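PDB 4MT4: CmeC from Campylobacter jejuni, which probably serves as the outer membrane channel of a multidrug efflux system, belonging to the outer membrane factor family of trimeric tunnel proteins. Local coordinates for residues I260-S265 with V442-F446; Q251-L255 with K432-A436. One frame throughout, in Å; residues are numbered along the deposited sequence.

Interaction 1. Residues I260-S265 with V442-F446; sequences IPTGIS and VIKAF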
# COMPACT_ATOMS: atom_id res chain seq x y z
N ILE B 260 -22.89 -24.17 5.91
CA ILE B 260 -21.73 -23.41 6.36
C ILE B 260 -21.66 -23.39 7.88
O ILE B 260 -22.69 -23.51 8.55
CB ILE B 260 -21.75 -21.96 5.82
CG1 ILE B 260 -22.99 -21.23 6.31
CG2 ILE B 260 -21.69 -21.96 4.30
CD1 ILE B 260 -23.06 -19.78 5.87
N PRO B 261 -20.45 -23.25 8.44
CA PRO B 261 -20.28 -23.19 9.90
C PRO B 261 -21.08 -22.07 10.56
O PRO B 261 -21.29 -21.02 9.95
CB PRO B 261 -18.78 -22.95 10.06
CG PRO B 261 -18.17 -23.53 8.84
CD PRO B 261 -19.16 -23.26 7.74
N THR B 262 -21.53 -22.31 11.79
CA THR B 262 -22.24 -21.30 12.56
C THR B 262 -21.45 -20.96 13.81
O THR B 262 -21.83 -20.08 14.59
CB THR B 262 -23.65 -21.79 12.96
OG1 THR B 262 -23.54 -22.92 13.83
CG2 THR B 262 -24.46 -22.17 11.73
N GLY B 263 -20.34 -21.67 14.00
CA GLY B 263 -19.44 -21.43 15.12
C GLY B 263 -18.01 -21.64 14.67
O GLY B 263 -17.77 -22.23 13.61
N ILE B 264 -17.05 -21.18 15.46
CA ILE B 264 -15.65 -21.30 15.08
C ILE B 264 -15.20 -22.76 15.16
O ILE B 264 -15.64 -23.52 16.02
CB ILE B 264 -14.74 -20.41 15.96
CG1 ILE B 264 -13.32 -20.36 15.40
CG2 ILE B 264 -14.75 -20.87 17.42
CD1 ILE B 264 -12.47 -19.26 15.97
N SER B 265 -14.33 -23.16 14.24
CA SER B 265 -13.84 -24.53 14.18
C SER B 265 -12.78 -24.78 15.25
O SER B 265 -12.12 -23.86 15.72
CB SER B 265 -13.26 -24.82 12.80
OG SER B 265 -12.68 -26.11 12.75
N VAL B 442 -18.30 -15.81 5.27
CA VAL B 442 -18.18 -16.90 6.23
C VAL B 442 -17.28 -18.00 5.68
O VAL B 442 -16.36 -18.46 6.37
CB VAL B 442 -19.56 -17.51 6.58
CG1 VAL B 442 -19.39 -18.74 7.47
CG2 VAL B 442 -20.44 -16.47 7.26
N ILE B 443 -17.54 -18.41 4.45
CA ILE B 443 -16.73 -19.41 3.77
C ILE B 443 -15.27 -18.96 3.68
O ILE B 443 -14.35 -19.74 3.93
CB ILE B 443 -17.26 -19.71 2.36
CG1 ILE B 443 -18.68 -20.28 2.43
CG2 ILE B 443 -16.34 -20.68 1.63
CD1 ILE B 443 -19.32 -20.53 1.08
N LYS B 444 -15.07 -17.69 3.33
CA LYS B 444 -13.73 -17.12 3.22
C LYS B 444 -13.01 -17.10 4.57
O LYS B 444 -11.82 -17.40 4.65
CB LYS B 444 -13.80 -15.70 2.66
CG LYS B 444 -12.44 -15.05 2.44
CD LYS B 444 -12.54 -13.53 2.42
CE LYS B 444 -13.55 -13.04 1.39
NZ LYS B 444 -13.65 -11.56 1.36
N ALA B 445 -13.74 -16.75 5.62
CA ALA B 445 -13.16 -16.62 6.95
C ALA B 445 -12.74 -17.97 7.53
O ALA B 445 -11.88 -18.04 8.40
CB ALA B 445 -14.14 -15.94 7.89
N PHE B 446 -13.35 -19.04 7.04
CA PHE B 446 -13.05 -20.38 7.53
C PHE B 446 -12.09 -21.13 6.62
O PHE B 446 -11.86 -22.33 6.78
CB PHE B 446 -14.35 -21.19 7.70
CG PHE B 446 -15.08 -20.90 8.98
CD1 PHE B 446 -15.91 -19.81 9.08
CD2 PHE B 446 -14.92 -21.72 10.09
CE1 PHE B 446 -16.59 -19.53 10.26
CE2 PHE B 446 -15.59 -21.46 11.26
CZ PHE B 446 -16.42 -20.36 11.35

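Interaction 2. Residues Q251-L255 with K432-A436; sequences QVFNL and KYSYA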
# COMPACT_ATOMS: atom_id res chain seq x y z
N GLN B 251 -27.88 -14.98 -13.33
CA GLN B 251 -29.04 -15.66 -12.77
C GLN B 251 -29.38 -15.08 -11.41
O GLN B 251 -28.51 -14.89 -10.56
CB GLN B 251 -28.77 -17.16 -12.66
CG GLN B 251 -29.75 -17.91 -11.77
CD GLN B 251 -29.37 -19.37 -11.59
OE1 GLN B 251 -29.10 -20.07 -12.56
NE2 GLN B 251 -29.33 -19.82 -10.34
N VAL B 252 -30.67 -14.78 -11.20
CA VAL B 252 -31.15 -14.22 -9.95
C VAL B 252 -30.91 -15.16 -8.77
O VAL B 252 -31.15 -16.37 -8.86
CB VAL B 252 -32.66 -13.88 -10.04
CG1 VAL B 252 -33.31 -13.83 -8.65
CG2 VAL B 252 -32.86 -12.56 -10.77
N PHE B 253 -30.42 -14.60 -7.66
CA PHE B 253 -30.19 -15.38 -6.45
C PHE B 253 -31.49 -15.67 -5.72
O PHE B 253 -32.24 -14.75 -5.37
CB PHE B 253 -29.22 -14.64 -5.52
CG PHE B 253 -29.04 -15.30 -4.18
CD1 PHE B 253 -28.19 -16.38 -4.04
CD2 PHE B 253 -29.71 -14.84 -3.06
CE1 PHE B 253 -28.02 -16.99 -2.82
CE2 PHE B 253 -29.54 -15.44 -1.83
CZ PHE B 253 -28.69 -16.52 -1.71
N ASN B 254 -31.76 -16.95 -5.48
CA ASN B 254 -32.92 -17.36 -4.71
C ASN B 254 -32.52 -17.94 -3.36
O ASN B 254 -31.58 -18.72 -3.26
CB ASN B 254 -33.76 -18.37 -5.49
CG ASN B 254 -34.89 -17.72 -6.27
OD1 ASN B 254 -35.01 -16.49 -6.30
ND2 ASN B 254 -35.73 -18.54 -6.89
N LEU B 255 -33.25 -17.54 -2.32
CA LEU B 255 -32.91 -17.90 -0.95
C LEU B 255 -33.00 -19.41 -0.71
O LEU B 255 -34.09 -19.99 -0.79
CB LEU B 255 -33.81 -17.15 0.04
CG LEU B 255 -33.47 -17.19 1.54
CD1 LEU B 255 -34.11 -18.38 2.24
CD2 LEU B 255 -31.96 -17.17 1.76
N LYS B 432 -30.68 -8.81 -0.52
CA LYS B 432 -30.67 -10.15 -1.11
C LYS B 432 -29.26 -10.61 -1.47
O LYS B 432 -28.88 -11.75 -1.20
CB LYS B 432 -31.56 -10.17 -2.35
CG LYS B 432 -31.82 -11.55 -2.91
CD LYS B 432 -32.80 -11.48 -4.07
CE LYS B 432 -34.06 -10.72 -3.67
NZ LYS B 432 -34.99 -10.51 -4.82
N TYR B 433 -28.48 -9.72 -2.07
CA TYR B 433 -27.14 -10.06 -2.54
C TYR B 433 -26.08 -9.70 -1.51
O TYR B 433 -24.93 -10.12 -1.61
CB TYR B 433 -26.86 -9.39 -3.88
CG TYR B 433 -27.78 -9.89 -4.97
CD1 TYR B 433 -27.45 -10.99 -5.74
CD2 TYR B 433 -29.00 -9.26 -5.21
CE1 TYR B 433 -28.29 -11.46 -6.73
CE2 TYR B 433 -29.85 -9.72 -6.20
CZ TYR B 433 -29.50 -10.81 -6.95
OH TYR B 433 -30.35 -11.26 -7.93
N SER B 434 -26.47 -8.90 -0.52
CA SER B 434 -25.61 -8.70 0.64
C SER B 434 -25.61 -9.97 1.47
O SER B 434 -24.64 -10.27 2.17
CB SER B 434 -26.09 -7.51 1.48
OG SER B 434 -25.95 -6.29 0.76
N TYR B 435 -26.71 -10.71 1.40
CA TYR B 435 -26.81 -11.99 2.09
C TYR B 435 -26.02 -13.06 1.35
O TYR B 435 -25.41 -13.93 1.97
CB TYR B 435 -28.27 -12.43 2.24
CG TYR B 435 -28.41 -13.73 2.99
CD1 TYR B 435 -28.24 -13.78 4.37
CD2 TYR B 435 -28.71 -14.92 2.33
CE1 TYR B 435 -28.36 -14.96 5.07
CE2 TYR B 435 -28.83 -16.11 3.02
CZ TYR B 435 -28.66 -16.13 4.39
OH TYR B 435 -28.79 -17.31 5.08
N ALA B 436 -26.04 -12.99 0.02
CA ALA B 436 -25.27 -13.91 -0.81
C ALA B 436 -23.78 -13.73 -0.53
O ALA B 436 -23.04 -14.70 -0.39
CB ALA B 436 -25.58 -13.68 -2.28

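Interaction 1. Residues I260-S265 with V442-F446
Ile260 meets the last turn of helix 411-445 through two different methyl groups. Its CG2 lies 3.9 Å from CG1 of Ile443, and its CD1 touches CG1 of Val442 at 4.1 Å; both pairs of side chains cross at about a right angle. With chi1 at 61°, CG2 stands beside the backbone N, where it meets Ile443, leaving the CG1-CD1 arm to meet Val442. Pro261 follows as the main partner of Phe446. Its CB sits over one face of the phenyl ring, 3.8 Å from the ring centroid and 16° off the normal, which fits a CH-pi contact, while Pro261 CG comes within 3.9 Å of Phe446 CD2. The carbonyl of Pro261 adds a van der Waals contact, its O being 3.9 Å from Val442 CG1.

Phe446 is the first residue past the helix to leave helical backbone angles, so its ring is carried at the C-terminal end of helix 411-445. In the outer membrane factor fold, this long helix belongs to the periplasmic helical barrel, and the irregular 260-265 segment packs against its end. Thr262 turns its side chain from the helix and bonds through OG1 to Asn18 O and Thr29 N, tying the loop to the N-terminal region. From Gly263 onward the backbone follows the edge of the same phenyl ring: Gly263 O lies 3.2 Å from Phe446 CZ, Ile264 CA 3.8 Å from CE2 of Phe446, and Ser265 N 3.7 Å from that same CE2. Ile264 also packs on Leu244 of a neighbouring subunit, whereas the Ser265 hydroxyl is hydrogen-bonded to Gln271.

Interaction 2. Residues Q251-L255 with K432-A436
Phe253 lays its ring against the side of helix 411-445, where Ala436 meets it face-on. The Ala436 CB lies 4.0 Å from the centroid of the Phe253 ring and only 5° off the ring normal, so the methyl stands over the centre of the face in a CH-pi contact. Lys432, one turn earlier on the helix, approaches the same ring differently: its CG lies in the ring plane, 3.9 Å from Phe253 CD2, and the two side chains run past each other in opposite directions. The aliphatic chain of Lys432 then continues beside the backbone, with CD 3.6 Å from Phe253 O.

Tyr433 meets the root of the Phe253 side chain. Its CE1 packs 3.5 Å from Phe253 CB, and its hydroxyl accepts a nearly straight but weak hydrogen bond from Phe253 N (3.4 Å to Tyr433 OH, 163° at the hydrogen). Val252 crosses this phenol end at about a right angle, both of its methyls lying 4.0 Å from the Tyr433 hydroxyl oxygen.

Tyr435 presents its edge to Phe253 CE2. The Tyr435 CG is anti to the backbone N (chi1 -178°), a setting that swings the ring outward from the helix, where CE2 of Tyr435 meets Leu255 CD2 at 3.5 Å. At the far end, the Tyr435 hydroxyl is hydrogen-bonded to Arg376 of helix 339-405, and Phe41 and Phe258 add further aromatic packing to Phe253. Such packing of an irregular connecting segment, through one phenylalanine, onto a long helix belongs to the periplasmic helical part of the outer membrane factor fold.

How the interactions relate
Interactions 1 and 2 use successive parts of the same two elements: the loop between helices 240-245 and 273-293, and helix 411-445. Along the chain the order is 251-255, 260-265, 432-436, 442-446, so the segments alternate, and in each contact 176 residues separate the partners. Loop and helix therefore run in the same general direction, the earlier loop segment meeting the earlier helix segment. The centres of interactions 1 and 2 are about 19 Å apart, and their nearest atoms about 6 Å. Interaction 2 is partly buried and meets no other chain, whereas interaction 1 is buried and reaches a neighbouring subunit. Both lie on the same side of the chain's centre, the loop following the final part of helix 411-445 between them.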